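Local coordinates for protein N-acetylglucosamine-6-phosphate deacetylase (Thermotoga maritima, PDB 1O12) that probably removes the acetyl group from N-acetylglucosamine 6-phosphate as a metal-dependent hydrolase of the NagA family, at residues 13-21 and 29-37. Residues are numbered along the deposited sequence; the frame is centred on the assembly and turned at random.
Sequences MIVEKVLIV and TGDVEIEEG
Val-15 and Val-32 form an antiparallel hydrogen-bonded pair, Val-15 N to Val-32 O at 2.9 Å and Val-32 N to Val-15 O at 2.8 Å, and strand 14-16 runs at 175° to strand 29-35. The register slips by one at Lys-17 and Val-18, which both face Gly-30: a G1 beta bulge, in which Val-18 N reaches Gly-30 O (3.0 Å). Beyond this corner strand 18-21 crosses strand 29-35 at 80°.

Asp-31 secures the corner through its side chain. With CG anti to the carbonyl carbon (chi1 -54°), its carboxylate lies against CB of Glu-16, and Asp-31 OD2 accepts the N-H of Lys-17 at 2.7 Å, from above the carboxylate plane. OD1 is held by a salt bridge to Arg-45, so both oxygens have partners. Replacing this aspartate with an alanine removes the carboxylate and is likely to leave the Lys-17 N-H without this acceptor and Arg-45 without its carboxylate mate.

On the face that carries Val-15 and Val-32, Ile-20 points toward strand 29-35: its CD1 rests 3.5 Å from CA of the side-chain-free Gly-30, and Ile-20 CG1 meets Val-32 CG2 at 4.1 Å, the two side chains crossing at a slant. Ile-14 and Glu-33 form an antiparallel non-hydrogen-bonded pair, and Glu-33 OE2 makes a salt bridge with Lys-41 NZ.

Strands 18-22 and 26-35 form a beta hairpin, with strand 14-16 also paired to 26-35, consistent with the small beta domain accompanying the TIM barrel in amidohydrolases of this family, away from the iron site. Strand 38-44 flanks strand 26-35, with Ile-39 against Val-32, while strand 52-59 pairs in parallel with strand 18-22 and brings Leu-53 onto Val-32.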
# COMPACT_ATOMS: atom_id res chain seq x y z
N MSE A 13 16.13 -12.82 -39.73
CA MSE A 13 14.91 -12.59 -40.54
C MSE A 13 13.74 -13.40 -39.98
O MSE A 13 12.59 -13.01 -40.09
CB MSE A 13 15.14 -12.95 -42.01
CG MSE A 13 14.03 -12.41 -42.92
SE MSE A 13 14.56 -11.55 -44.65
CE MSE A 13 14.86 -9.69 -44.12
N ILE A 14 14.03 -14.54 -39.38
CA ILE A 14 12.96 -15.34 -38.81
C ILE A 14 13.35 -16.11 -37.54
O ILE A 14 14.38 -16.79 -37.50
CB ILE A 14 12.41 -16.30 -39.88
CG1 ILE A 14 11.29 -17.16 -39.30
CG2 ILE A 14 13.50 -17.19 -40.39
CD1 ILE A 14 10.31 -17.62 -40.39
N VAL A 15 12.56 -15.97 -36.47
CA VAL A 15 12.85 -16.69 -35.22
C VAL A 15 11.69 -17.66 -35.07
O VAL A 15 10.55 -17.23 -34.96
CB VAL A 15 12.87 -15.74 -34.01
CG1 VAL A 15 13.27 -16.50 -32.76
CG2 VAL A 15 13.83 -14.60 -34.26
N GLU A 16 11.98 -18.95 -35.08
CA GLU A 16 10.93 -19.97 -34.99
C GLU A 16 10.88 -20.80 -33.73
O GLU A 16 11.84 -20.87 -32.96
CB GLU A 16 11.00 -20.94 -36.19
CG GLU A 16 12.33 -21.69 -36.36
CD GLU A 16 12.30 -22.77 -37.48
OE1 GLU A 16 11.65 -22.51 -38.53
OE2 GLU A 16 12.93 -23.86 -37.29
N LYS A 17 9.73 -21.44 -33.53
CA LYS A 17 9.47 -22.32 -32.42
C LYS A 17 9.88 -21.68 -31.09
O LYS A 17 10.72 -22.22 -30.36
CB LYS A 17 10.24 -23.64 -32.61
CG LYS A 17 9.98 -24.37 -33.92
CD LYS A 17 10.83 -25.65 -34.02
CE LYS A 17 12.35 -25.37 -33.96
NZ LYS A 17 12.84 -24.84 -32.64
N VAL A 18 9.28 -20.54 -30.78
CA VAL A 18 9.64 -19.88 -29.54
C VAL A 18 8.44 -19.53 -28.69
O VAL A 18 7.30 -19.51 -29.17
CB VAL A 18 10.46 -18.56 -29.78
CG1 VAL A 18 11.87 -18.91 -30.13
CG2 VAL A 18 9.82 -17.68 -30.87
N LEU A 19 8.70 -19.27 -27.43
CA LEU A 19 7.65 -18.84 -26.53
C LEU A 19 7.60 -17.33 -26.75
O LEU A 19 8.38 -16.59 -26.15
CB LEU A 19 8.03 -19.12 -25.09
CG LEU A 19 6.83 -19.26 -24.16
CD1 LEU A 19 7.33 -19.30 -22.70
CD2 LEU A 19 5.86 -18.14 -24.37
N ILE A 20 6.71 -16.88 -27.63
CA ILE A 20 6.55 -15.45 -27.93
C ILE A 20 5.85 -14.73 -26.77
O ILE A 20 4.82 -15.18 -26.28
CB ILE A 20 5.68 -15.26 -29.18
CG1 ILE A 20 6.31 -16.02 -30.34
CG2 ILE A 20 5.50 -13.76 -29.48
CD1 ILE A 20 5.30 -16.27 -31.50
N VAL A 21 6.39 -13.60 -26.36
CA VAL A 21 5.79 -12.88 -25.27
C VAL A 21 5.51 -11.45 -25.60
O VAL A 21 6.43 -10.66 -25.77
CB VAL A 21 6.69 -12.90 -24.03
CG1 VAL A 21 5.98 -12.30 -22.87
CG2 VAL A 21 7.16 -14.33 -23.73
N THR A 29 3.40 -20.07 -28.21
CA THR A 29 4.42 -20.62 -29.10
C THR A 29 4.10 -20.21 -30.52
O THR A 29 2.93 -20.10 -30.91
CB THR A 29 4.48 -22.15 -29.04
OG1 THR A 29 3.23 -22.70 -29.48
CG2 THR A 29 4.77 -22.61 -27.64
N GLY A 30 5.15 -19.97 -31.29
CA GLY A 30 4.98 -19.56 -32.68
C GLY A 30 6.29 -19.12 -33.32
O GLY A 30 7.39 -19.48 -32.85
N ASP A 31 6.19 -18.35 -34.39
CA ASP A 31 7.36 -17.86 -35.11
C ASP A 31 7.16 -16.36 -35.35
O ASP A 31 6.01 -15.89 -35.47
CB ASP A 31 7.51 -18.58 -36.47
CG ASP A 31 7.54 -20.11 -36.35
OD1 ASP A 31 7.34 -20.81 -37.38
OD2 ASP A 31 7.75 -20.63 -35.23
N VAL A 32 8.27 -15.62 -35.39
CA VAL A 32 8.23 -14.18 -35.62
C VAL A 32 9.08 -13.88 -36.86
O VAL A 32 10.18 -14.40 -37.03
CB VAL A 32 8.77 -13.35 -34.40
CG1 VAL A 32 8.76 -11.84 -34.73
CG2 VAL A 32 7.92 -13.60 -33.17
N GLU A 33 8.53 -13.04 -37.74
CA GLU A 33 9.18 -12.68 -38.98
C GLU A 33 9.60 -11.22 -39.00
O GLU A 33 8.78 -10.31 -38.81
CB GLU A 33 8.22 -12.94 -40.13
CG GLU A 33 8.87 -13.43 -41.40
CD GLU A 33 7.83 -13.90 -42.42
OE1 GLU A 33 7.05 -13.06 -42.93
OE2 GLU A 33 7.79 -15.13 -42.69
N ILE A 34 10.89 -11.02 -39.25
CA ILE A 34 11.53 -9.71 -39.29
C ILE A 34 12.03 -9.32 -40.68
O ILE A 34 12.82 -10.04 -41.29
CB ILE A 34 12.73 -9.70 -38.37
CG1 ILE A 34 12.31 -10.20 -36.98
CG2 ILE A 34 13.33 -8.32 -38.33
CD1 ILE A 34 13.42 -10.24 -35.98
N GLU A 35 11.56 -8.17 -41.15
CA GLU A 35 11.92 -7.62 -42.45
C GLU A 35 12.55 -6.24 -42.23
O GLU A 35 11.89 -5.29 -41.81
CB GLU A 35 10.66 -7.51 -43.34
CG GLU A 35 10.89 -7.08 -44.82
CD GLU A 35 9.67 -7.34 -45.73
OE1 GLU A 35 8.57 -6.82 -45.43
OE2 GLU A 35 9.80 -8.07 -46.75
N GLU A 36 13.85 -6.15 -42.48
CA GLU A 36 14.59 -4.91 -42.29
C GLU A 36 14.11 -4.15 -41.05
O GLU A 36 13.40 -3.14 -41.14
CB GLU A 36 14.48 -4.02 -43.53
CG GLU A 36 15.65 -3.05 -43.69
CD GLU A 36 15.58 -2.22 -44.97
OE1 GLU A 36 14.61 -1.44 -45.12
OE2 GLU A 36 16.51 -2.36 -45.81
N GLY A 37 14.50 -4.66 -39.89
CA GLY A 37 14.16 -4.03 -38.62
C GLY A 37 12.71 -3.89 -38.23
O GLY A 37 12.39 -3.23 -37.24